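Local coordinates for protein TAF6 (Antonospora locustae, PDB 4ATG) that probably serves as a subunit of the general transcription factor TFIID, its C-terminal HEAT-repeat domain taking part in formation of the complex with TAF9, at residues L85-V96 against S110-Y121; V132-W140 against A153-V164. All coordinates share one frame; numbering follows the deposited sequence.

Both interactions are buried pairings of consecutive helices within one all-helical HEAT-repeat domain, and they follow in series along the chain: interaction 1 joins helices 85-97 and 104-121, interaction 2 joins helix 128-140 to helix 147-160 and the start of helix 162-179. Their centres lie about 12 Å apart, interaction 1 near the middle of the chain. The two pairs also pack on each other: L89 and L93 touch helix 128-140, A111 and V114 touch C156, and K115 NZ donates a hydrogen bond to I159 O. The domain thus forms a continuous stack of helices. L89 and V132 each lie near bound 2-[N-cyclohexylamino]ethane sulfonic acid, probably from the crystallisation liquor.

Interaction 1 of 2, residues L85-V96 against S110-Y121; sequences LHQILPSLLTCV and SADIVKYIYDTY
L92, V114 and I117 interlock as knobs into holes where helix 85-97 runs against helix 104-121. L92 enters the hole formed by S110, I113, V114 and I117. Its CD1 meets I117 CD1 tip to tip at 3.5 Å, while the I113 side chain crosses that of L92 at about a right angle, its CG2 3.7 Å from L92 CD1. I117 fits among L85, I88, L89 and L92, and its CG2 touches L89 CD1 at 3.7 Å as the two side chains slide past each other in opposite directions. V114 fills the next hole. With its CG1 anti to the backbone N (chi1 170°), its CG2 reaches L92 CB at 3.8 Å and L93 CD2 at 4.0 Å. These interlocked branched side chains form the internal packing of an antiparallel helical hairpin, the building element of HEAT-repeat folds; the short axes approach to 8.6 Å at 147°. L93 and V114 extend the apolar layer to the following hairpin, against L136 and C156, while I88 and C95 also pack on helix 42-55. One aromatic contact closes the end of the interface: L85 CD1 sits over the centre of one face of the Y121 ring, a CH-pi contact 3.6 Å from the centroid, and T120 CG2 lies toward the rim of the opposite face. The polar element is at the other end. In one of two deposited conformers, S110 OG donates to L92 O, a carbonyl that also accepts from V96 N; the unusually short bond and the alternate conformer make its exact geometry doubtful. Beside it V96 CG2 packs 4.1 Å from A111 CB.

Interaction 2 of 2, residues V132-W140 against A153-V164; sequences VLKTLKGVW and ALYCLSILSKNV
L136 and L157 meet inside a buried, apolar helix-helix contact of the HEAT-repeat domain, where helix 128-140 runs roughly antiparallel to helix 147-160, the axes 8.7 Å apart and 137° between their directions. L136 is a knob in the hole made by A153, C156, L157 and L160: its CB rests on L157 CG at 3.7 Å, and its CD1 reaches C156 SG at 3.7 Å. The small A153 lets the backbones come close, with its CB 3.4 Å from L136 O. Near the C-terminal end of helix 128-140, W140 swings its indole across L154. The torsion that sets CG opposite the backbone N (chi1 173°) carries the ring there, and L154 CD1 stands over the face of the six-membered ring, a CH-pi contact 3.9 Å from the centroid. L157 CD1 approaches W140 CE3 obliquely, and Y176 stacks on the indole from helix 162-179. Replacing W140 by an alanine would probably leave L154 CD1 without its aromatic face and Y176 without its stacking partner, opening a gap at this end of the helix pair. At the far end the contact passes into helix 162-179, whose N-cap residue S161 accepts from V164 N through OG. There L133 and V164 meet tip to tip, and L133 CD2 touches both L160 CD1, at 3.6 Å, and V164 CG2, at 3.7 Å.

Interaction 1 of 2, residues L85-V96 against S110-Y121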
loop_
_atom_site.group_PDB
_atom_site.type_symbol
_atom_site.label_atom_id
_atom_site.label_comp_id
_atom_site.label_asym_id
_atom_site.label_seq_id
_atom_site.Cartn_x
_atom_site.Cartn_y
_atom_site.Cartn_z
ATOM N N LEU A 85 10.828 2.941 -3.804
ATOM C CA LEU A 85 9.864 1.836 -3.702
ATOM C C LEU A 85 10.037 1.070 -2.398
ATOM O O LEU A 85 9.060 0.555 -1.864
ATOM C CB LEU A 85 10.003 0.877 -4.893
ATOM C CG LEU A 85 9.666 1.501 -6.263
ATOM C CD1 LEU A 85 10.024 0.560 -7.353
ATOM C CD2 LEU A 85 8.150 1.874 -6.360
ATOM N N HIS A 86 11.264 1.005 -1.878
ATOM C CA HIS A 86 11.564 0.324 -0.612
ATOM C C HIS A 86 10.912 0.993 0.604
ATOM O O HIS A 86 10.706 0.335 1.625
ATOM C CB HIS A 86 13.075 0.137 -0.422
ATOM C CG HIS A 86 13.784 1.349 0.096
ATOM N ND1 HIS A 86 13.992 2.466 -0.704
ATOM C CD2 HIS A 86 14.316 1.580 1.316
ATOM C CE1 HIS A 86 14.654 3.331 0.050
ATOM N NE2 HIS A 86 14.862 2.849 1.279
ATOM N N GLN A 87 10.613 2.284 0.504
ATOM C CA GLN A 87 9.897 3.064 1.539
ATOM C C GLN A 87 8.371 3.071 1.308
ATOM O O GLN A 87 7.588 3.020 2.263
ATOM C CB GLN A 87 10.387 4.514 1.556
ATOM C CG GLN A 87 11.857 4.674 1.927
ATOM C CD GLN A 87 12.354 6.085 1.712
ATOM O OE1 GLN A 87 11.650 6.962 1.202
ATOM N NE2 GLN A 87 13.601 6.326 2.062
ATOM N N ILE A 88 7.941 3.142 0.052
ATOM C CA ILE A 88 6.496 3.141 -0.275
ATOM C C ILE A 88 5.839 1.796 0.054
ATOM O O ILE A 88 4.743 1.754 0.640
ATOM C CB ILE A 88 6.279 3.509 -1.775
ATOM C CG1 ILE A 88 6.687 4.991 -2.033
ATOM C CG2 ILE A 88 4.781 3.280 -2.208
ATOM C CD1 ILE A 88 6.753 5.368 -3.555
ATOM N N LEU A 89 6.474 0.701 -0.378
ATOM C CA LEU A 89 5.883 -0.636 -0.221
ATOM C C LEU A 89 5.504 -0.995 1.226
ATOM O O LEU A 89 4.333 -1.337 1.429
ATOM C CB LEU A 89 6.775 -1.707 -0.866
ATOM C CG LEU A 89 6.483 -2.047 -2.312
ATOM C CD1 LEU A 89 7.606 -2.910 -2.875
ATOM C CD2 LEU A 89 5.162 -2.839 -2.433
ATOM N N PRO A 90 6.383 -0.841 2.248
ATOM C CA PRO A 90 5.956 -1.174 3.619
ATOM C C PRO A 90 4.838 -0.265 4.140
ATOM O O PRO A 90 3.986 -0.746 4.869
ATOM C CB PRO A 90 7.246 -1.104 4.447
ATOM C CG PRO A 90 8.162 -0.281 3.682
ATOM C CD PRO A 90 7.810 -0.449 2.225
ATOM N N SER A 91 4.770 0.997 3.676
ATOM C CA SER A 91 3.711 1.931 4.078
ATOM C C SER A 91 2.364 1.474 3.465
ATOM O O SER A 91 1.352 1.437 4.151
ATOM C CB SER A 91 4.049 3.340 3.623
ATOM O OG SER A 91 3.076 4.239 4.114
ATOM N N LEU A 92 2.370 1.093 2.184
ATOM C CA LEU A 92 1.183 0.520 1.564
ATOM C C LEU A 92 0.801 -0.784 2.250
ATOM O O LEU A 92 -0.378 -1.011 2.483
ATOM C CB LEU A 92 1.441 0.243 0.102
ATOM C CG LEU A 92 1.456 1.446 -0.842
ATOM C CD1 LEU A 92 2.010 0.982 -2.224
ATOM C CD2 LEU A 92 0.055 2.057 -0.964
ATOM N N LEU A 93 1.776 -1.634 2.581
ATOM C CA LEU A 93 1.471 -2.895 3.271
ATOM C C LEU A 93 0.861 -2.686 4.648
ATOM O O LEU A 93 0.006 -3.479 5.048
ATOM C CB LEU A 93 2.694 -3.818 3.335
ATOM C CG LEU A 93 3.134 -4.406 1.991
ATOM C CD1 LEU A 93 4.476 -5.047 2.125
ATOM C CD2 LEU A 93 2.122 -5.447 1.468
ATOM N N THR A 94 1.237 -1.586 5.353
ATOM C CA THR A 94 0.624 -1.235 6.655
ATOM C C THR A 94 -0.891 -0.986 6.439
ATOM O O THR A 94 -1.697 -1.369 7.278
ATOM C CB THR A 94 1.316 -0.013 7.237
ATOM O OG1 THR A 94 2.671 -0.365 7.533
ATOM C CG2 THR A 94 0.634 0.517 8.495
ATOM N N CYS A 95 -1.267 -0.361 5.312
ATOM C CA CYS A 95 -2.692 -0.123 5.003
ATOM C C CYS A 95 -3.423 -1.400 4.656
ATOM O O CYS A 95 -4.636 -1.470 4.850
ATOM C CB CYS A 95 -2.849 0.915 3.902
ATOM S SG CYS A 95 -2.260 2.552 4.365
ATOM N N VAL A 96 -2.702 -2.405 4.137
ATOM C CA VAL A 96 -3.320 -3.703 3.770
ATOM C C VAL A 96 -3.572 -4.530 5.044
ATOM O O VAL A 96 -4.671 -5.049 5.250
ATOM C CB VAL A 96 -2.426 -4.517 2.777
ATOM C CG1 VAL A 96 -3.013 -5.902 2.492
ATOM C CG2 VAL A 96 -2.197 -3.761 1.464
ATOM N N SER A 110 -5.162 -0.147 -1.117
ATOM C CA SER A 110 -3.706 -0.213 -0.929
ATOM C C SER A 110 -3.151 -1.468 -1.593
ATOM O O SER A 110 -2.106 -1.399 -2.222
ATOM C CB SER A 110 -3.334 -0.213 0.545
ATOM O OG SER A 110 -1.917 -0.239 0.652
ATOM N N ALA A 111 -3.874 -2.626 -1.473
ATOM C CA ALA A 111 -3.449 -3.903 -2.076
ATOM C C ALA A 111 -3.326 -3.767 -3.602
ATOM O O ALA A 111 -2.407 -4.338 -4.195
ATOM C CB ALA A 111 -4.444 -5.015 -1.729
ATOM N N ASP A 112 -4.230 -2.976 -4.232
ATOM C CA ASP A 112 -4.208 -2.706 -5.666
ATOM C C ASP A 112 -2.919 -1.989 -6.073
ATOM O O ASP A 112 -2.365 -2.265 -7.148
ATOM C CB ASP A 112 -5.411 -1.869 -6.061
ATOM C CG ASP A 112 -6.737 -2.599 -5.909
ATOM O OD1 ASP A 112 -6.730 -3.858 -5.908
ATOM O OD2 ASP A 112 -7.779 -1.915 -5.806
ATOM N N ILE A 113 -2.434 -1.078 -5.213
ATOM C CA ILE A 113 -1.186 -0.347 -5.507
ATOM C C ILE A 113 -0.005 -1.252 -5.296
ATOM O O ILE A 113 0.938 -1.219 -6.098
ATOM C CB ILE A 113 -1.086 1.020 -4.755
ATOM C CG1 ILE A 113 -2.404 1.852 -4.972
ATOM C CG2 ILE A 113 0.163 1.828 -5.260
ATOM C CD1 ILE A 113 -2.822 2.099 -6.437
ATOM N N VAL A 114 -0.045 -2.086 -4.253
ATOM C CA VAL A 114 1.025 -3.086 -4.052
ATOM C C VAL A 114 1.118 -3.975 -5.298
ATOM O O VAL A 114 2.227 -4.314 -5.726
ATOM C CB VAL A 114 0.804 -3.949 -2.787
ATOM C CG1 VAL A 114 1.778 -5.142 -2.727
ATOM C CG2 VAL A 114 0.918 -3.104 -1.526
ATOM N N LYS A 115 -0.035 -4.362 -5.868
ATOM C CA LYS A 115 -0.054 -5.202 -7.081
ATOM C C LYS A 115 0.591 -4.470 -8.259
ATOM O O LYS A 115 1.376 -5.055 -8.992
ATOM C CB LYS A 115 -1.476 -5.642 -7.445
ATOM C CG LYS A 115 -1.543 -6.301 -8.846
ATOM C CD LYS A 115 -2.936 -6.755 -9.231
ATOM C CE LYS A 115 -2.978 -7.303 -10.655
ATOM N NZ LYS A 115 -1.890 -8.298 -10.895
ATOM N N TYR A 116 0.283 -3.205 -8.425
ATOM C CA TYR A 116 0.862 -2.410 -9.518
ATOM C C TYR A 116 2.392 -2.398 -9.397
ATOM O O TYR A 116 3.093 -2.547 -10.406
ATOM C CB TYR A 116 0.334 -0.970 -9.462
ATOM C CG TYR A 116 0.849 -0.135 -10.612
ATOM C CD1 TYR A 116 0.182 -0.113 -11.829
ATOM C CD2 TYR A 116 2.049 0.575 -10.508
ATOM C CE1 TYR A 116 0.670 0.622 -12.909
ATOM C CE2 TYR A 116 2.533 1.335 -11.576
ATOM C CZ TYR A 116 1.846 1.338 -12.779
ATOM O OH TYR A 116 2.279 2.085 -13.845
ATOM N N ILE A 117 2.896 -2.213 -8.185
ATOM C CA ILE A 117 4.358 -2.186 -7.944
ATOM C C ILE A 117 4.934 -3.558 -8.233
ATOM O O ILE A 117 5.937 -3.671 -8.932
ATOM C CB ILE A 117 4.654 -1.719 -6.500
ATOM C CG1 ILE A 117 4.237 -0.241 -6.314
ATOM C CG2 ILE A 117 6.156 -1.933 -6.135
ATOM C CD1 ILE A 117 4.266 0.253 -4.806
ATOM N N TYR A 118 4.275 -4.597 -7.714
ATOM C CA TYR A 118 4.686 -5.982 -7.933
ATOM C C TYR A 118 4.774 -6.261 -9.438
ATOM O O TYR A 118 5.804 -6.748 -9.922
ATOM C CB TYR A 118 3.688 -6.938 -7.248
ATOM C CG TYR A 118 4.078 -8.393 -7.306
ATOM C CD1 TYR A 118 4.822 -8.975 -6.280
ATOM C CD2 TYR A 118 3.575 -9.230 -8.298
ATOM C CE1 TYR A 118 5.117 -10.341 -6.284
ATOM C CE2 TYR A 118 3.889 -10.593 -8.324
ATOM C CZ TYR A 118 4.649 -11.142 -7.309
ATOM O OH TYR A 118 4.940 -12.487 -7.321
ATOM N N ASP A 119 3.705 -5.974 -10.171
ATOM C CA ASP A 119 3.675 -6.225 -11.616
ATOM C C ASP A 119 4.696 -5.404 -12.398
ATOM O O ASP A 119 5.270 -5.905 -13.364
ATOM C CB ASP A 119 2.278 -5.947 -12.174
ATOM C CG ASP A 119 1.221 -6.989 -11.795
ATOM O OD1 ASP A 119 1.600 -8.095 -11.396
ATOM O OD2 ASP A 119 0.028 -6.724 -12.008
ATOM N N THR A 120 4.901 -4.153 -12.005
ATOM C CA THR A 120 5.786 -3.252 -12.751
ATOM C C THR A 120 7.268 -3.489 -12.475
ATOM O O THR A 120 8.098 -3.335 -13.385
ATOM C CB THR A 120 5.376 -1.791 -12.462
ATOM O OG1 THR A 120 3.995 -1.635 -12.789
ATOM C CG2 THR A 120 6.201 -0.747 -13.250
ATOM N N TYR A 121 7.608 -3.741 -11.208
ATOM C CA TYR A 121 9.007 -3.780 -10.745
ATOM C C TYR A 121 9.607 -5.067 -10.245
ATOM O O TYR A 121 10.835 -5.089 -10.044
ATOM C CB TYR A 121 9.164 -2.707 -9.635
ATOM C CG TYR A 121 8.868 -1.310 -10.126
ATOM C CD1 TYR A 121 9.780 -0.622 -10.922
ATOM C CD2 TYR A 121 7.669 -0.672 -9.801
ATOM C CE1 TYR A 121 9.515 0.671 -11.372
ATOM C CE2 TYR A 121 7.393 0.622 -10.253
ATOM C CZ TYR A 121 8.316 1.284 -11.046
ATOM O OH TYR A 121 8.058 2.560 -11.511
#

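Interaction 2 of 2, residues V132-W140 against A153-V164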
loop_
_atom_site.group_PDB
_atom_site.type_symbol
_atom_site.label_atom_id
_atom_site.label_comp_id
_atom_site.label_asym_id
_atom_site.label_seq_id
_atom_site.Cartn_x
_atom_site.Cartn_y
_atom_site.Cartn_z
ATOM N N VAL A 132 7.537 -8.878 -0.333
ATOM C CA VAL A 132 6.079 -8.698 -0.378
ATOM C C VAL A 132 5.392 -10.031 -0.037
ATOM O O VAL A 132 4.544 -10.055 0.855
ATOM C CB VAL A 132 5.600 -8.109 -1.748
ATOM C CG1 VAL A 132 4.077 -8.202 -1.908
ATOM C CG2 VAL A 132 6.056 -6.656 -1.916
ATOM N N LEU A 133 5.770 -11.142 -0.703
ATOM C CA LEU A 133 5.121 -12.423 -0.431
ATOM C C LEU A 133 5.326 -12.896 1.007
ATOM O O LEU A 133 4.394 -13.460 1.603
ATOM C CB LEU A 133 5.538 -13.525 -1.421
ATOM C CG LEU A 133 5.297 -13.264 -2.910
ATOM C CD1 LEU A 133 5.848 -14.409 -3.742
ATOM C CD2 LEU A 133 3.805 -13.084 -3.214
ATOM N N LYS A 134 6.535 -12.663 1.559
ATOM C CA LYS A 134 6.880 -13.082 2.927
ATOM C C LYS A 134 6.024 -12.368 3.959
ATOM O O LYS A 134 5.480 -13.029 4.853
ATOM C CB LYS A 134 8.387 -12.900 3.216
ATOM C CG LYS A 134 8.822 -13.487 4.551
ATOM C CD LYS A 134 10.304 -13.228 4.854
ATOM C CE LYS A 134 10.731 -14.052 6.052
ATOM N NZ LYS A 134 12.208 -14.099 6.204
ATOM N N THR A 135 5.869 -11.041 3.811
ATOM C CA THR A 135 5.053 -10.220 4.703
ATOM C C THR A 135 3.592 -10.698 4.663
ATOM O O THR A 135 3.008 -10.966 5.709
ATOM C CB THR A 135 5.186 -8.738 4.320
ATOM O OG1 THR A 135 6.547 -8.351 4.495
ATOM C CG2 THR A 135 4.271 -7.827 5.138
ATOM N N LEU A 136 3.019 -10.804 3.463
ATOM C CA LEU A 136 1.613 -11.194 3.301
ATOM C C LEU A 136 1.287 -12.589 3.804
ATOM O O LEU A 136 0.303 -12.762 4.542
ATOM C CB LEU A 136 1.198 -11.036 1.835
ATOM C CG LEU A 136 1.252 -9.620 1.264
ATOM C CD1 LEU A 136 1.066 -9.656 -0.240
ATOM C CD2 LEU A 136 0.216 -8.713 1.916
ATOM N N LYS A 137 2.072 -13.596 3.389
ATOM C CA LYS A 137 1.846 -14.973 3.815
ATOM C C LYS A 137 1.990 -15.046 5.345
ATOM O O LYS A 137 1.226 -15.766 5.994
ATOM C CB LYS A 137 2.840 -15.935 3.131
ATOM C CG LYS A 137 2.540 -17.410 3.380
ATOM C CD LYS A 137 3.808 -18.260 3.528
ATOM C CE LYS A 137 4.337 -18.299 4.945
ATOM N NZ LYS A 137 5.426 -19.299 5.100
ATOM N N GLY A 138 2.932 -14.273 5.894
ATOM C CA GLY A 138 3.168 -14.219 7.337
ATOM C C GLY A 138 1.959 -13.778 8.139
ATOM O O GLY A 138 1.608 -14.427 9.125
ATOM N N VAL A 139 1.299 -12.690 7.692
ATOM C CA VAL A 139 0.118 -12.081 8.309
ATOM C C VAL A 139 -1.091 -12.993 8.145
ATOM O O VAL A 139 -1.784 -13.264 9.129
ATOM C CB VAL A 139 -0.131 -10.642 7.781
ATOM C CG1 VAL A 139 -1.465 -10.073 8.294
ATOM C CG2 VAL A 139 1.030 -9.710 8.152
ATOM N N TRP A 140 -1.323 -13.500 6.910
ATOM C CA TRP A 140 -2.440 -14.414 6.627
ATOM C C TRP A 140 -2.385 -15.654 7.541
ATOM O O TRP A 140 -3.395 -16.019 8.162
ATOM C CB TRP A 140 -2.432 -14.812 5.134
ATOM C CG TRP A 140 -3.433 -15.877 4.773
ATOM C CD1 TRP A 140 -4.700 -16.016 5.270
ATOM C CD2 TRP A 140 -3.242 -16.957 3.848
ATOM N NE1 TRP A 140 -5.306 -17.120 4.715
ATOM C CE2 TRP A 140 -4.429 -17.727 3.851
ATOM C CE3 TRP A 140 -2.172 -17.364 3.023
ATOM C CZ2 TRP A 140 -4.581 -18.877 3.062
ATOM C CZ3 TRP A 140 -2.320 -18.515 2.254
ATOM C CH2 TRP A 140 -3.518 -19.247 2.265
ATOM N N ALA A 153 -4.321 -9.317 3.940
ATOM C CA ALA A 153 -3.141 -10.072 3.481
ATOM C C ALA A 153 -3.514 -11.078 2.389
ATOM O O ALA A 153 -2.872 -11.086 1.345
ATOM C CB ALA A 153 -2.476 -10.775 4.645
ATOM N N LEU A 154 -4.584 -11.873 2.601
ATOM C CA LEU A 154 -5.043 -12.839 1.598
ATOM C C LEU A 154 -5.561 -12.151 0.327
ATOM O O LEU A 154 -5.245 -12.605 -0.775
ATOM C CB LEU A 154 -6.135 -13.769 2.170
ATOM C CG LEU A 154 -6.616 -14.877 1.200
ATOM C CD1 LEU A 154 -5.446 -15.753 0.691
ATOM C CD2 LEU A 154 -7.697 -15.724 1.833
ATOM N N TYR A 155 -6.343 -11.068 0.471
ATOM C CA TYR A 155 -6.855 -10.323 -0.687
ATOM C C TYR A 155 -5.696 -9.877 -1.556
ATOM O O TYR A 155 -5.742 -10.078 -2.764
ATOM C CB TYR A 155 -7.682 -9.099 -0.265
ATOM C CG TYR A 155 -8.235 -8.370 -1.466
ATOM C CD1 TYR A 155 -9.375 -8.831 -2.118
ATOM C CD2 TYR A 155 -7.574 -7.268 -2.004
ATOM C CE1 TYR A 155 -9.855 -8.206 -3.265
ATOM C CE2 TYR A 155 -8.047 -6.632 -3.157
ATOM C CZ TYR A 155 -9.191 -7.106 -3.778
ATOM O OH TYR A 155 -9.689 -6.494 -4.899
ATOM N N CYS A 156 -4.647 -9.299 -0.941
ATOM C CA CYS A 156 -3.479 -8.834 -1.694
ATOM C C CYS A 156 -2.790 -9.984 -2.425
ATOM O O CYS A 156 -2.568 -9.864 -3.627
ATOM C CB CYS A 156 -2.504 -8.071 -0.807
ATOM S SG CYS A 156 -1.217 -7.199 -1.729
ATOM N N LEU A 157 -2.533 -11.121 -1.727
ATOM C CA LEU A 157 -1.945 -12.298 -2.359
ATOM C C LEU A 157 -2.775 -12.760 -3.551
ATOM O O LEU A 157 -2.221 -13.075 -4.618
ATOM C CB LEU A 157 -1.870 -13.459 -1.353
ATOM C CG LEU A 157 -0.726 -13.379 -0.314
ATOM C CD1 LEU A 157 -0.895 -14.445 0.757
ATOM C CD2 LEU A 157 0.650 -13.565 -0.987
ATOM N N SER A 158 -4.113 -12.779 -3.377
ATOM C CA SER A 158 -5.058 -13.275 -4.381
ATOM C C SER A 158 -5.019 -12.523 -5.715
ATOM O O SER A 158 -5.362 -13.099 -6.755
ATOM C CB SER A 158 -6.473 -13.276 -3.812
ATOM O OG SER A 158 -7.129 -12.023 -3.946
ATOM N N ILE A 159 -4.638 -11.229 -5.689
ATOM C CA ILE A 159 -4.636 -10.439 -6.928
ATOM C C ILE A 159 -3.241 -10.339 -7.602
ATOM O O ILE A 159 -3.154 -9.821 -8.717
ATOM C CB ILE A 159 -5.269 -9.032 -6.698
ATOM C CG1 ILE A 159 -4.370 -8.165 -5.785
ATOM C CG2 ILE A 159 -6.739 -9.150 -6.169
ATOM C CD1 ILE A 159 -4.688 -6.637 -5.780
ATOM N N LEU A 160 -2.160 -10.780 -6.936
ATOM C CA LEU A 160 -0.802 -10.631 -7.516
ATOM C C LEU A 160 -0.598 -11.347 -8.856
ATOM O O LEU A 160 -0.223 -10.705 -9.841
ATOM C CB LEU A 160 0.297 -11.003 -6.516
ATOM C CG LEU A 160 0.348 -10.144 -5.253
ATOM C CD1 LEU A 160 1.363 -10.684 -4.243
ATOM C CD2 LEU A 160 0.571 -8.651 -5.599
ATOM N N SER A 161 -0.884 -12.651 -8.897
ATOM C CA SER A 161 -0.743 -13.491 -10.098
ATOM C C SER A 161 -1.294 -14.867 -9.834
ATOM O O SER A 161 -1.398 -15.279 -8.675
ATOM C CB SER A 161 0.729 -13.616 -10.502
ATOM O OG SER A 161 1.491 -14.366 -9.564
ATOM N N LYS A 162 -1.610 -15.609 -10.922
ATOM C CA LYS A 162 -2.069 -16.995 -10.836
ATOM C C LYS A 162 -0.994 -17.864 -10.206
ATOM O O LYS A 162 -1.334 -18.802 -9.487
ATOM C CB LYS A 162 -2.432 -17.538 -12.228
ATOM C CG LYS A 162 -3.706 -16.935 -12.800
ATOM C CD LYS A 162 -4.083 -17.592 -14.131
ATOM C CE LYS A 162 -4.460 -16.569 -15.175
ATOM N NZ LYS A 162 -4.148 -17.055 -16.542
ATOM N N ASN A 163 0.299 -17.554 -10.448
ATOM C CA ASN A 163 1.386 -18.335 -9.854
ATOM C C ASN A 163 1.463 -18.163 -8.336
ATOM O O ASN A 163 1.776 -19.125 -7.648
ATOM C CB ASN A 163 2.732 -18.081 -10.536
ATOM C CG ASN A 163 3.798 -19.079 -10.123
ATOM O OD1 ASN A 163 4.709 -18.765 -9.352
ATOM N ND2 ASN A 163 3.675 -20.320 -10.578
ATOM N N VAL A 164 1.106 -16.971 -7.808
ATOM C CA VAL A 164 1.068 -16.736 -6.363
ATOM C C VAL A 164 -0.156 -17.483 -5.784
ATOM O O VAL A 164 -0.046 -18.132 -4.742
ATOM C CB VAL A 164 1.077 -15.223 -6.003
ATOM C CG1 VAL A 164 0.758 -15.005 -4.526
ATOM C CG2 VAL A 164 2.416 -14.564 -6.366
#